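Local coordinates for protein 16S rRNA (adenine(1408)-N(1))-methyltransferase (Escherichia coli, PDB 3P2E) that methylates the N1 position of adenine 1408 in 16S rRNA of assembled 30S subunits, using S-adenosyl-L-methionine, and so confers resistance to various aminoglycosides, at residues 2-14 against 58-70. Numbering follows the deposited sequence.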
loop_
_atom_site.group_PDB
_atom_site.type_symbol
_atom_site.label_atom_id
_atom_site.label_comp_id
_atom_site.label_asym_id
_atom_site.label_seq_id
_atom_site.Cartn_x
_atom_site.Cartn_y
_atom_site.Cartn_z
ATOM N N LEU A 2 -13.832 8.669 -3.291
ATOM C CA LEU A 2 -13.530 9.708 -2.266
ATOM C C LEU A 2 -12.034 9.896 -2.078
ATOM O O LEU A 2 -11.313 8.936 -1.798
ATOM C CB LEU A 2 -14.143 9.323 -0.918
ATOM C CG LEU A 2 -15.664 9.346 -0.764
ATOM C CD1 LEU A 2 -16.036 8.817 0.614
ATOM C CD2 LEU A 2 -16.181 10.766 -0.954
ATOM N N ILE A 3 -11.571 11.133 -2.230
ATOM C CA ILE A 3 -10.161 11.446 -2.039
ATOM C C ILE A 3 -10.045 12.655 -1.122
ATOM O O ILE A 3 -11.027 13.360 -0.876
ATOM C CB ILE A 3 -9.453 11.785 -3.368
ATOM C CG1 ILE A 3 -10.002 13.097 -3.935
ATOM C CG2 ILE A 3 -9.640 10.646 -4.360
ATOM C CD1 ILE A 3 -9.195 13.650 -5.092
ATOM N N LEU A 4 -8.842 12.890 -0.611
ATOM C CA LEU A 4 -8.606 14.024 0.266
ATOM C C LEU A 4 -7.918 15.173 -0.453
ATOM O O LEU A 4 -6.935 14.976 -1.166
ATOM C CB LEU A 4 -7.733 13.623 1.456
ATOM C CG LEU A 4 -8.346 12.829 2.607
ATOM C CD1 LEU A 4 -7.283 12.645 3.687
ATOM C CD2 LEU A 4 -9.547 13.573 3.179
ATOM N N LYS A 5 -8.453 16.372 -0.262
ATOM C CA LYS A 5 -7.878 17.585 -0.824
ATOM C C LYS A 5 -7.592 18.379 0.441
ATOM O O LYS A 5 -8.441 19.126 0.926
ATOM C CB LYS A 5 -8.890 18.316 -1.707
ATOM C CG LYS A 5 -8.366 19.624 -2.287
ATOM C CD LYS A 5 -9.332 20.232 -3.295
ATOM C CE LYS A 5 -9.455 19.363 -4.541
ATOM N NZ LYS A 5 -10.354 19.964 -5.566
ATOM N N GLY A 6 -6.396 18.204 0.987
ATOM C CA GLY A 6 -6.083 18.873 2.234
ATOM C C GLY A 6 -6.862 18.093 3.279
ATOM O O GLY A 6 -6.771 16.868 3.321
ATOM N N THR A 7 -7.641 18.781 4.110
ATOM C CA THR A 7 -8.430 18.107 5.137
ATOM C C THR A 7 -9.863 17.876 4.665
ATOM O O THR A 7 -10.697 17.370 5.413
ATOM C CB THR A 7 -8.477 18.928 6.444
ATOM O OG1 THR A 7 -9.117 20.190 6.201
ATOM C CG2 THR A 7 -7.074 19.167 6.970
ATOM N N LYS A 8 -10.141 18.239 3.419
ATOM C CA LYS A 8 -11.481 18.094 2.862
ATOM C C LYS A 8 -11.628 16.870 1.969
ATOM O O LYS A 8 -10.737 16.550 1.184
ATOM C CB LYS A 8 -11.842 19.350 2.064
ATOM C CG LYS A 8 -13.223 19.319 1.430
ATOM C CD LYS A 8 -13.465 20.559 0.584
ATOM C CE LYS A 8 -14.867 20.563 -0.005
ATOM N NZ LYS A 8 -15.913 20.586 1.058
ATOM N N THR A 9 -12.756 16.182 2.094
ATOM C CA THR A 9 -13.019 15.015 1.267
ATOM C C THR A 9 -13.745 15.489 0.012
ATOM O O THR A 9 -14.717 16.242 0.096
ATOM C CB THR A 9 -13.905 13.987 2.002
ATOM O OG1 THR A 9 -13.241 13.542 3.192
ATOM C CG2 THR A 9 -14.182 12.787 1.108
ATOM N N VAL A 10 -13.265 15.065 -1.152
ATOM C CA VAL A 10 -13.884 15.450 -2.413
ATOM C C VAL A 10 -13.991 14.251 -3.344
ATOM O O VAL A 10 -13.291 13.251 -3.172
ATOM C CB VAL A 10 -13.085 16.566 -3.120
ATOM C CG1 VAL A 10 -13.152 17.845 -2.301
ATOM C CG2 VAL A 10 -11.642 16.135 -3.311
ATOM N N ASP A 11 -14.874 14.351 -4.329
ATOM C CA ASP A 11 -15.068 13.261 -5.270
ATOM C C ASP A 11 -14.194 13.392 -6.508
ATOM O O ASP A 11 -14.110 14.461 -7.111
ATOM C CB ASP A 11 -16.533 13.185 -5.698
ATOM C CG ASP A 11 -16.792 12.055 -6.672
ATOM O OD1 ASP A 11 -16.609 10.883 -6.284
ATOM O OD2 ASP A 11 -17.170 12.339 -7.828
ATOM N N LEU A 12 -13.533 12.296 -6.866
ATOM C CA LEU A 12 -12.684 12.249 -8.051
ATOM C C LEU A 12 -13.299 11.194 -8.962
ATOM O O LEU A 12 -13.444 10.033 -8.574
ATOM C CB LEU A 12 -11.250 11.842 -7.691
ATOM C CG LEU A 12 -10.262 11.902 -8.864
ATOM C CD1 LEU A 12 -9.985 13.357 -9.205
ATOM C CD2 LEU A 12 -8.967 11.191 -8.503
ATOM N N SER A 13 -13.673 11.598 -10.170
ATOM C CA SER A 13 -14.292 10.679 -11.114
ATOM C C SER A 13 -13.261 9.816 -11.826
ATOM O O SER A 13 -12.061 10.095 -11.779
ATOM C CB SER A 13 -15.085 11.460 -12.160
ATOM O OG SER A 13 -14.201 12.172 -13.010
ATOM N N LYS A 14 -13.738 8.768 -12.492
ATOM C CA LYS A 14 -12.859 7.876 -13.231
ATOM C C LYS A 14 -12.137 8.643 -14.333
ATOM O O LYS A 14 -10.941 8.454 -14.548
ATOM C CB LYS A 14 -13.660 6.720 -13.837
ATOM C CG LYS A 14 -12.837 5.772 -14.693
ATOM C CD LYS A 14 -11.648 5.213 -13.923
ATOM C CE LYS A 14 -10.842 4.242 -14.775
ATOM N NZ LYS A 14 -9.653 3.720 -14.041
ATOM N N LYS A 58 -9.343 8.871 7.412
ATOM C CA LYS A 58 -8.903 10.109 6.784
ATOM C C LYS A 58 -8.183 11.046 7.732
ATOM O O LYS A 58 -7.298 11.796 7.313
ATOM C CB LYS A 58 -10.092 10.850 6.174
ATOM C CG LYS A 58 -11.089 11.358 7.206
ATOM C CD LYS A 58 -12.180 12.188 6.551
ATOM C CE LYS A 58 -13.151 12.724 7.594
ATOM N NZ LYS A 58 -14.199 13.579 6.968
ATOM N N GLU A 59 -8.560 11.003 9.007
ATOM C CA GLU A 59 -7.980 11.892 10.001
ATOM C C GLU A 59 -6.473 11.797 10.136
ATOM O O GLU A 59 -5.803 12.804 10.354
ATOM C CB GLU A 59 -8.626 11.661 11.371
ATOM C CG GLU A 59 -10.093 12.076 11.435
ATOM C CD GLU A 59 -11.045 11.002 10.944
ATOM O OE1 GLU A 59 -10.580 9.985 10.391
ATOM O OE2 GLU A 59 -12.272 11.182 11.114
ATOM N N ASN A 60 -5.933 10.595 9.999
ATOM C CA ASN A 60 -4.498 10.432 10.145
ATOM C C ASN A 60 -3.689 10.864 8.931
ATOM O O ASN A 60 -2.459 10.914 8.984
ATOM C CB ASN A 60 -4.173 8.991 10.518
ATOM C CG ASN A 60 -4.626 8.646 11.921
ATOM O OD1 ASN A 60 -4.954 9.533 12.718
ATOM N ND2 ASN A 60 -4.628 7.357 12.238
ATOM N N LEU A 61 -4.382 11.196 7.849
ATOM C CA LEU A 61 -3.726 11.633 6.618
ATOM C C LEU A 61 -3.734 13.144 6.430
ATOM O O LEU A 61 -3.111 13.661 5.501
ATOM C CB LEU A 61 -4.411 10.996 5.412
ATOM C CG LEU A 61 -4.049 9.552 5.091
ATOM C CD1 LEU A 61 -5.122 8.937 4.215
ATOM C CD2 LEU A 61 -2.682 9.521 4.409
ATOM N N PHE A 62 -4.435 13.854 7.305
ATOM C CA PHE A 62 -4.539 15.305 7.182
ATOM C C PHE A 62 -3.232 16.078 7.031
ATOM O O PHE A 62 -3.128 16.954 6.175
ATOM C CB PHE A 62 -5.334 15.877 8.364
ATOM C CG PHE A 62 -6.808 15.574 8.312
ATOM C CD1 PHE A 62 -7.372 14.950 7.200
ATOM C CD2 PHE A 62 -7.641 15.934 9.368
ATOM C CE1 PHE A 62 -8.739 14.691 7.142
ATOM C CE2 PHE A 62 -9.009 15.679 9.318
ATOM C CZ PHE A 62 -9.558 15.057 8.201
ATOM N N ASP A 63 -2.239 15.771 7.855
ATOM C CA ASP A 63 -0.976 16.497 7.769
ATOM C C ASP A 63 -0.278 16.340 6.427
ATOM O O ASP A 63 0.082 17.330 5.790
ATOM C CB ASP A 63 -0.042 16.076 8.903
ATOM C CG ASP A 63 -0.352 16.796 10.201
ATOM O OD1 ASP A 63 -1.535 16.816 10.602
ATOM O OD2 ASP A 63 0.586 17.342 10.819
ATOM N N ILE A 64 -0.080 15.104 5.987
ATOM C CA ILE A 64 0.586 14.892 4.711
ATOM C C ILE A 64 -0.299 15.313 3.537
ATOM O O ILE A 64 0.199 15.763 2.509
ATOM C CB ILE A 64 1.023 13.420 4.544
ATOM C CG1 ILE A 64 2.114 13.087 5.568
ATOM C CG2 ILE A 64 1.537 13.184 3.125
ATOM C CD1 ILE A 64 3.352 13.973 5.473
ATOM N N SER A 65 -1.612 15.181 3.692
ATOM C CA SER A 65 -2.526 15.578 2.631
ATOM C C SER A 65 -2.425 17.089 2.421
ATOM O O SER A 65 -2.485 17.573 1.291
ATOM C CB SER A 65 -3.965 15.207 2.995
ATOM O OG SER A 65 -4.854 15.637 1.984
ATOM N N LYS A 66 -2.266 17.828 3.516
ATOM C CA LYS A 66 -2.140 19.281 3.444
ATOM C C LYS A 66 -0.795 19.655 2.832
ATOM O O LYS A 66 -0.672 20.671 2.149
ATOM C CB LYS A 66 -2.259 19.897 4.843
ATOM C CG LYS A 66 -3.686 19.939 5.379
ATOM C CD LYS A 66 -3.715 20.198 6.884
ATOM C CE LYS A 66 -3.011 21.492 7.254
ATOM N NZ LYS A 66 -2.960 21.669 8.736
ATOM N N LYS A 67 0.209 18.824 3.073
ATOM C CA LYS A 67 1.543 19.079 2.552
ATOM C C LYS A 67 1.647 18.899 1.039
ATOM O O LYS A 67 2.254 19.723 0.358
ATOM C CB LYS A 67 2.562 18.170 3.248
ATOM C CG LYS A 67 4.003 18.424 2.837
ATOM C CD LYS A 67 4.973 17.613 3.684
ATOM C CE LYS A 67 6.419 17.964 3.352
ATOM N NZ LYS A 67 7.385 17.308 4.273
ATOM N N ILE A 68 1.049 17.839 0.504
ATOM C CA ILE A 68 1.151 17.596 -0.930
ATOM C C ILE A 68 0.411 18.598 -1.805
ATOM O O ILE A 68 0.670 18.675 -3.005
ATOM C CB ILE A 68 0.682 16.173 -1.313
ATOM C CG1 ILE A 68 -0.805 15.997 -1.007
ATOM C CG2 ILE A 68 1.521 15.149 -0.576
ATOM C CD1 ILE A 68 -1.390 14.715 -1.568
ATOM N N ILE A 69 -0.494 19.367 -1.207
ATOM C CA ILE A 69 -1.261 20.354 -1.958
ATOM C C ILE A 69 -0.558 21.713 -1.994
ATOM O O ILE A 69 -1.011 22.639 -2.667
ATOM C CB ILE A 69 -2.684 20.516 -1.363
ATOM C CG1 ILE A 69 -3.552 21.362 -2.297
ATOM C CG2 ILE A 69 -2.606 21.156 0.011
ATOM C CD1 ILE A 69 -4.981 21.532 -1.820
ATOM N N LYS A 70 0.550 21.833 -1.269
ATOM C CA LYS A 70 1.313 23.077 -1.240
ATOM C C LYS A 70 2.129 23.190 -2.521
ATOM O O LYS A 70 2.154 22.263 -3.326
ATOM C CB LYS A 70 2.257 23.106 -0.036
ATOM C CG LYS A 70 1.572 23.324 1.303
ATOM C CD LYS A 70 2.597 23.436 2.421
ATOM C CE LYS A 70 1.954 23.874 3.729
ATOM N NZ LYS A 70 0.925 22.909 4.203
HETATM O O HOH W 1 -4.259 16.728 -0.620
HETATM O O HOH W 2 -12.604 15.608 5.675
#
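T7 sets its CB over the middle of one face of the F62 ring, 4.0 Å from the ring centroid and just 5° off the ring normal, a CH-pi contact. The opposite face is covered by the backbone of E59 at its CA, so the ring is sandwiched. T7 CG2, turned anti to its own carbonyl carbon, stays over the threonine-covered face, nearest F62 CG, and also meets K66 CD at 3.5 Å. L4 instead meets F62 at the ring edge, near the plane, through CD2. Its other methyl, CD1, packs on L61 CB (3.7 Å), and the leucine crosses the K58 side chain at about a right angle. Farther along, K5 CG touches I69 CD1 (3.9 Å).

The direct polar link is S65 OG to G6 O, a 2.6 Å hydrogen bond lying in the carbonyl plane on a lone pair, with a C=O···OG angle of 120°. With chi1 at 178°, OG is anti to the serine N and directed at the turn. A water bridges S65 O to L4 O and G6 N; a second donates to T7 O and accepts from K58 NZ, its oxygen 2.9 Å from NZ.

The K5-K8 segment is a type II' turn with G6 at positive phi, closing the hairpin of strands 3-5 and 8-10. Its tip docks on helix 62-68 through G6 and T7, while L4 pairs by backbone with F82 of the edge strand of the Rossmann-like sheet. Chemically, the hairpin tip is held by one direct side-chain bond and two water bridges beside a small apolar patch: S65 OG serves G6 O, one water serves G6 N and L4 O, and the other T7 O.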